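Local coordinates for protein possible membrane-associated serine protease (Mycobacterium tuberculosis, PDB 3K6Y) that probably acts as a trypsin-like serine endopeptidase, the extramembrane protease domain of a membrane protein that lets the bacterium withstand oxidative and acidic stress, at residues A[72-77]-A[97-102]; A[116-121]-A[192-197]; A[132-137]-A[184-189]. All blocks are in the same frame, centred on the assembly; numbering follows the deposited sequence.

Contact 1: residues A[72-77]-A[97-102]; sequences TNAHVV and VSYDPS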
# COMPACT_ATOMS: atom_id res chain seq x y z
N THR A 72 8.39 8.27 -11.54
CA THR A 72 7.11 8.04 -12.21
C THR A 72 6.01 8.36 -11.20
O THR A 72 6.30 8.81 -10.09
CB THR A 72 7.01 6.59 -12.76
OG1 THR A 72 5.82 6.45 -13.55
CG2 THR A 72 7.01 5.53 -11.66
N ASN A 73 4.75 8.17 -11.58
CA ASN A 73 3.68 8.29 -10.59
C ASN A 73 3.54 7.01 -9.78
O ASN A 73 3.80 5.92 -10.30
CB ASN A 73 2.34 8.59 -11.25
CG ASN A 73 2.26 9.99 -11.85
OD1 ASN A 73 1.86 10.14 -13.00
ND2 ASN A 73 2.56 11.01 -11.05
N ALA A 74 3.07 7.15 -8.54
CA ALA A 74 2.77 5.96 -7.76
C ALA A 74 1.73 5.09 -8.47
O ALA A 74 1.84 3.87 -8.47
CB ALA A 74 2.30 6.34 -6.37
N HIS A 75 0.73 5.71 -9.10
CA HIS A 75 -0.33 4.91 -9.71
C HIS A 75 0.13 4.13 -10.93
O HIS A 75 -0.57 3.24 -11.39
CB HIS A 75 -1.57 5.75 -10.03
CG HIS A 75 -1.41 6.68 -11.21
ND1 HIS A 75 -1.23 8.04 -11.07
CD2 HIS A 75 -1.48 6.44 -12.54
CE1 HIS A 75 -1.19 8.60 -12.27
NE2 HIS A 75 -1.33 7.65 -13.18
N VAL A 76 1.32 4.42 -11.45
CA VAL A 76 1.87 3.62 -12.54
C VAL A 76 2.36 2.25 -12.06
O VAL A 76 2.42 1.32 -12.85
CB VAL A 76 2.96 4.43 -13.28
CG1 VAL A 76 3.79 3.61 -14.24
CG2 VAL A 76 2.31 5.58 -14.00
N VAL A 77 2.66 2.13 -10.76
CA VAL A 77 3.15 0.87 -10.20
C VAL A 77 2.26 0.32 -9.09
O VAL A 77 2.54 -0.75 -8.56
CB VAL A 77 4.63 1.00 -9.69
CG1 VAL A 77 5.56 1.39 -10.83
CG2 VAL A 77 4.75 2.00 -8.53
N VAL A 97 11.83 1.96 -4.71
CA VAL A 97 12.51 2.31 -3.47
C VAL A 97 11.88 3.47 -2.72
O VAL A 97 12.19 3.70 -1.55
CB VAL A 97 14.04 2.58 -3.68
CG1 VAL A 97 14.70 1.33 -4.23
CG2 VAL A 97 14.29 3.77 -4.60
N SER A 98 10.96 4.18 -3.38
CA SER A 98 10.15 5.20 -2.72
C SER A 98 8.79 5.17 -3.39
O SER A 98 8.69 5.03 -4.61
CB SER A 98 10.80 6.57 -2.83
OG SER A 98 10.01 7.58 -2.24
N TYR A 99 7.75 5.29 -2.59
CA TYR A 99 6.38 5.16 -3.07
C TYR A 99 5.52 6.03 -2.18
O TYR A 99 5.42 5.79 -0.97
CB TYR A 99 5.95 3.69 -3.03
CG TYR A 99 4.54 3.45 -3.52
CD1 TYR A 99 4.26 3.22 -4.87
CD2 TYR A 99 3.48 3.44 -2.62
CE1 TYR A 99 2.96 3.00 -5.30
CE2 TYR A 99 2.18 3.23 -3.05
CZ TYR A 99 1.93 3.02 -4.38
OH TYR A 99 0.65 2.81 -4.79
N ASP A 100 4.86 7.03 -2.77
CA ASP A 100 4.06 7.99 -2.01
C ASP A 100 2.73 8.17 -2.74
O ASP A 100 2.63 8.84 -3.76
CB ASP A 100 4.79 9.33 -1.89
CG ASP A 100 4.06 10.33 -1.01
OD1 ASP A 100 2.81 10.28 -0.97
OD2 ASP A 100 4.74 11.18 -0.40
N PRO A 101 1.67 7.53 -2.22
CA PRO A 101 0.37 7.56 -2.88
C PRO A 101 -0.41 8.85 -2.62
O PRO A 101 -1.48 9.02 -3.21
CB PRO A 101 -0.34 6.37 -2.25
CG PRO A 101 0.20 6.31 -0.87
CD PRO A 101 1.66 6.68 -1.01
N SER A 102 0.11 9.71 -1.75
CA SER A 102 -0.54 10.99 -1.45
C SER A 102 -0.09 12.00 -2.47
O SER A 102 -0.92 12.63 -3.14
CB SER A 102 -0.19 11.46 -0.03
OG SER A 102 -0.64 10.53 0.95
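A74 sets its methyl group over the ring of Y99: CB stands 4.0 Å from the ring centroid, 30° off the ring normal, as an off-centre CH-pi contact, and its nearest ring atom is Y99 CE1 at 3.6 Å. The phenol is swung under the 74-77 turn because CG lies anti to the backbone N of Y99 (chi1 -180°). At the ring's edge, near its plane, V77 CG2 touches Y99 CE1 at 3.8 Å. A74 CB also rests 3.6 Å from D100 O, a closeness that suits alanine, whose lone methyl fits between the ring and the D100 carbonyl. V77 N meanwhile holds A74 O by a 3.0 Å backbone bond. A hydrogen bond between the hydroxyls of Y99 and Y161 holds the far end of the phenol. Away from this tight part the contact loosens: P101 CA is 4.2 Å from A74 CB, and at the partly exposed end D100 OD1 accepts S102 N at 2.9 Å, an Asx turn that suits an aspartate leaving a strand. The A74 side chain also packs on D104. H75 hydrogen-bonds D104 OD1 through ND1 and S183 OG through NE2, so this turn carries the predicted proton acceptor, as in the active site of trypsin-like proteases.

Contact 2: residues A[116-121]-A[192-197]; sequences PPLVFA and GQVLGV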
# COMPACT_ATOMS: atom_id res chain seq x y z
N PRO A 116 21.17 9.64 -19.45
CA PRO A 116 21.49 10.59 -18.42
C PRO A 116 20.24 11.19 -17.78
O PRO A 116 19.14 11.09 -18.33
CB PRO A 116 22.24 11.68 -19.21
CG PRO A 116 21.53 11.69 -20.54
CD PRO A 116 21.30 10.22 -20.81
N PRO A 117 20.41 11.84 -16.62
CA PRO A 117 19.27 12.46 -15.98
C PRO A 117 18.82 13.73 -16.66
O PRO A 117 19.60 14.40 -17.37
CB PRO A 117 19.78 12.81 -14.58
CG PRO A 117 21.28 12.89 -14.71
CD PRO A 117 21.65 11.95 -15.83
N LEU A 118 17.57 14.07 -16.39
CA LEU A 118 17.02 15.38 -16.71
C LEU A 118 17.05 16.24 -15.46
O LEU A 118 17.01 15.71 -14.36
CB LEU A 118 15.56 15.25 -17.18
CG LEU A 118 15.39 14.34 -18.39
CD1 LEU A 118 13.93 14.28 -18.77
CD2 LEU A 118 16.22 14.80 -19.58
N VAL A 119 17.12 17.56 -15.64
CA VAL A 119 17.15 18.47 -14.51
C VAL A 119 15.78 19.09 -14.34
O VAL A 119 15.11 19.40 -15.34
CB VAL A 119 18.20 19.61 -14.73
CG1 VAL A 119 18.46 20.38 -13.44
CG2 VAL A 119 19.49 19.04 -15.23
N PHE A 120 15.35 19.22 -13.09
CA PHE A 120 14.14 19.97 -12.76
C PHE A 120 14.39 21.45 -12.97
O PHE A 120 15.43 21.99 -12.57
CB PHE A 120 13.70 19.71 -11.31
CG PHE A 120 13.07 18.36 -11.14
CD1 PHE A 120 13.77 17.34 -10.48
CD2 PHE A 120 11.79 18.09 -11.64
CE1 PHE A 120 13.22 16.08 -10.33
CE2 PHE A 120 11.23 16.82 -11.49
CZ PHE A 120 11.94 15.83 -10.82
N ALA A 121 13.44 22.11 -13.63
CA ALA A 121 13.50 23.57 -13.82
C ALA A 121 13.47 24.30 -12.49
O ALA A 121 12.70 23.95 -11.60
CB ALA A 121 12.35 24.04 -14.69
N GLY A 192 14.37 21.87 -22.29
CA GLY A 192 14.59 20.46 -21.99
C GLY A 192 14.64 20.15 -20.51
O GLY A 192 15.08 19.07 -20.13
N GLN A 193 14.19 21.09 -19.68
CA GLN A 193 14.14 20.86 -18.24
C GLN A 193 12.74 20.44 -17.85
O GLN A 193 11.75 20.76 -18.53
CB GLN A 193 14.58 22.11 -17.48
CG GLN A 193 16.02 22.51 -17.84
CD GLN A 193 16.67 23.42 -16.82
OE1 GLN A 193 16.07 24.36 -16.34
NE2 GLN A 193 17.93 23.13 -16.50
N VAL A 194 12.66 19.76 -16.72
CA VAL A 194 11.39 19.19 -16.29
C VAL A 194 10.63 20.17 -15.41
O VAL A 194 11.08 20.57 -14.32
CB VAL A 194 11.62 17.86 -15.55
CG1 VAL A 194 10.29 17.25 -15.12
CG2 VAL A 194 12.34 16.86 -16.45
N LEU A 195 9.43 20.52 -15.88
CA LEU A 195 8.54 21.39 -15.12
C LEU A 195 7.68 20.63 -14.14
O LEU A 195 7.20 21.21 -13.16
CB LEU A 195 7.63 22.17 -16.07
CG LEU A 195 8.30 23.24 -16.93
CD1 LEU A 195 7.36 23.69 -18.03
CD2 LEU A 195 8.72 24.42 -16.07
N GLY A 196 7.44 19.35 -14.41
CA GLY A 196 6.63 18.54 -13.53
C GLY A 196 6.36 17.18 -14.12
O GLY A 196 6.93 16.83 -15.16
N VAL A 197 5.49 16.44 -13.44
CA VAL A 197 5.18 15.06 -13.78
C VAL A 197 3.71 14.98 -14.19
O VAL A 197 2.82 15.28 -13.40
CB VAL A 197 5.44 14.12 -12.58
CG1 VAL A 197 5.21 12.66 -12.99
CG2 VAL A 197 6.85 14.32 -12.05
O HOH W 1 17.25 18.41 -18.44
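V194 stands between L118 and F120 and offers each of them one of its two methyls. With CG1 anti to its backbone N (chi1 -179°), that branch lies against the phenyl group, 3.8 Å from F120 CE2, and the two side chains run alongside each other in the same direction. The other branch meets the leucine, whose side chain crosses that of V194 at about a right angle; L118 CB lies 3.7 Å from V194 CG2. A beta-branched valine suits this place, since it fills both neighbouring sites from one residue. V194 O comes to the edge of the F120 ring, near its plane. On the outer side V119 and Q193 also lie side by side, pointing the same way, with the amide NE2 of Q193 3.9 Å from V119 CB.

A single bridge at F120 and V194 holds the two backbones together beside these side chains. V194 N donates to V119 O at 2.8 Å, almost straight (172°) and in the carbonyl plane, while A121 N reaches V194 O at 2.9 Å from above its carbonyl plane. A water links V119 N to G192 O. Beyond the contact F120 packs on F63 and I65 of strand 56-66 and on A214 and V217 of helix 214-218, while L195 and G196 form a classic beta bulge opposite L187 of strand 186-188.

Contact 3: residues A[132-137]-A[184-189]; sequences VVLGYP and GGPLID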
# COMPACT_ATOMS: atom_id res chain seq x y z
N VAL A 132 5.90 20.62 -23.52
CA VAL A 132 5.70 19.36 -24.22
C VAL A 132 5.53 18.23 -23.22
O VAL A 132 6.30 18.09 -22.28
CB VAL A 132 6.84 19.02 -25.21
CG1 VAL A 132 6.37 18.01 -26.21
CG2 VAL A 132 7.39 20.28 -25.92
N VAL A 133 4.49 17.43 -23.43
CA VAL A 133 4.27 16.20 -22.67
C VAL A 133 5.00 15.07 -23.40
O VAL A 133 4.79 14.87 -24.59
CB VAL A 133 2.75 15.89 -22.57
CG1 VAL A 133 2.47 14.44 -22.10
CG2 VAL A 133 2.07 16.90 -21.69
N LEU A 134 5.87 14.35 -22.70
CA LEU A 134 6.60 13.25 -23.32
C LEU A 134 6.20 11.93 -22.68
O LEU A 134 6.26 11.80 -21.45
CB LEU A 134 8.11 13.45 -23.18
CG LEU A 134 8.65 14.79 -23.67
CD1 LEU A 134 10.16 14.81 -23.45
CD2 LEU A 134 8.32 15.00 -25.13
N GLY A 135 5.86 10.94 -23.49
CA GLY A 135 5.48 9.67 -22.91
C GLY A 135 5.16 8.60 -23.91
O GLY A 135 5.48 8.72 -25.10
N TYR A 136 4.53 7.53 -23.42
CA TYR A 136 4.27 6.34 -24.21
C TYR A 136 2.79 5.98 -24.19
O TYR A 136 2.37 5.03 -23.51
CB TYR A 136 5.12 5.17 -23.69
CG TYR A 136 6.60 5.39 -23.86
CD1 TYR A 136 7.27 4.91 -24.99
CD2 TYR A 136 7.34 6.07 -22.89
CE1 TYR A 136 8.65 5.11 -25.15
CE2 TYR A 136 8.68 6.30 -23.06
CZ TYR A 136 9.34 5.80 -24.16
OH TYR A 136 10.69 6.01 -24.32
N PRO A 137 1.97 6.73 -24.95
CA PRO A 137 0.53 6.43 -25.01
C PRO A 137 0.28 4.98 -25.39
O PRO A 137 0.90 4.45 -26.30
CB PRO A 137 0.03 7.34 -26.13
CG PRO A 137 1.01 8.48 -26.19
CD PRO A 137 2.35 7.88 -25.80
N GLY A 184 3.24 9.74 -15.55
CA GLY A 184 4.59 9.54 -15.03
C GLY A 184 5.64 10.24 -15.87
O GLY A 184 6.79 10.37 -15.44
N GLY A 185 5.25 10.69 -17.06
CA GLY A 185 6.20 11.33 -17.94
C GLY A 185 6.42 12.77 -17.56
O GLY A 185 5.62 13.39 -16.83
N PRO A 186 7.50 13.34 -18.06
CA PRO A 186 7.77 14.72 -17.76
C PRO A 186 6.99 15.70 -18.66
O PRO A 186 6.79 15.43 -19.83
CB PRO A 186 9.28 14.84 -18.05
CG PRO A 186 9.49 13.88 -19.18
CD PRO A 186 8.52 12.75 -18.94
N LEU A 187 6.62 16.83 -18.08
CA LEU A 187 6.28 18.02 -18.86
C LEU A 187 7.56 18.82 -18.96
O LEU A 187 8.15 19.19 -17.93
CB LEU A 187 5.24 18.83 -18.11
CG LEU A 187 4.78 20.10 -18.84
CD1 LEU A 187 3.87 19.72 -20.01
CD2 LEU A 187 4.07 21.06 -17.89
N ILE A 188 8.02 19.03 -20.18
CA ILE A 188 9.27 19.77 -20.34
C ILE A 188 9.05 21.14 -20.93
O ILE A 188 8.09 21.38 -21.67
CB ILE A 188 10.32 19.01 -21.17
CG1 ILE A 188 9.82 18.70 -22.58
CG2 ILE A 188 10.78 17.74 -20.44
CD1 ILE A 188 10.95 18.58 -23.63
N ASP A 189 9.95 22.04 -20.58
CA ASP A 189 10.01 23.35 -21.23
C ASP A 189 10.91 23.25 -22.46
O ASP A 189 11.47 22.21 -22.77
CB ASP A 189 10.45 24.45 -20.25
CG ASP A 189 11.87 24.29 -19.73
OD1 ASP A 189 12.15 24.92 -18.69
OD2 ASP A 189 12.71 23.61 -20.35
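The seam that closes the second beta-barrel runs between V132-G135 and P186-I188, antiparallel neighbours from the two ends of its six-strand order. V132 and I188 form a hydrogen-bonded pair: V132 N donates to I188 O at 3.0 Å and I188 N returns a bond to V132 O at 2.9 Å, each in the carbonyl plane. One step on, V133 and L187 make a non-hydrogen-bonded pair, and then L134 N meets P186 O at 3.2 Å, nearly along the line of the C=O bond. P186 has no N-H to give, so it enters the ladder as an acceptor.

On the V133 and L187 face, V133 CG2 touches L187 CD1 at 3.7 Å; contacts of these two with V198 and I149 are consistent with the barrel interior. On the face of V132 and I188, I188 turns CG1 between its backbone N and carbonyl carbon (chi1 60°), carrying its end to L134, where the two CD1 methyls of I188 and L134 meet at 3.9 Å with the side chains at about a right angle. V36 and T40 of helix 35-40 cover I188 there. G185, lacking a side chain, can bring CA within 3.5 Å of L134 O in a CA-H...O contact. G184, G185 and P186 follow S183, the predicted catalytic serine, and form the end of the GDSGGP signature of trypsin-like proteases.

In the fold
The three contacts span the two six-stranded antiparallel barrels of the trypsin-like fold. Contact 1 lies in the first barrel and comes first along the chain. Contact 2 then ties the connection between the barrels, residues 116-121, to strand 194-201 of the second, and both segments of contact 3 fall between its two. Contacts 2 and 3 have centres 10 Å apart and both reach the second barrel's sheet, where strands 186-188 and 194-201 are neighbours. Contact 1 is 17 Å from contact 3 and 18 Å from contact 2 between centres, yet N73 packs on both G184 and V197. Across this interface H75, bonded to D104 on the first-barrel side, meets S183 from the second, consistent with a catalytic triad.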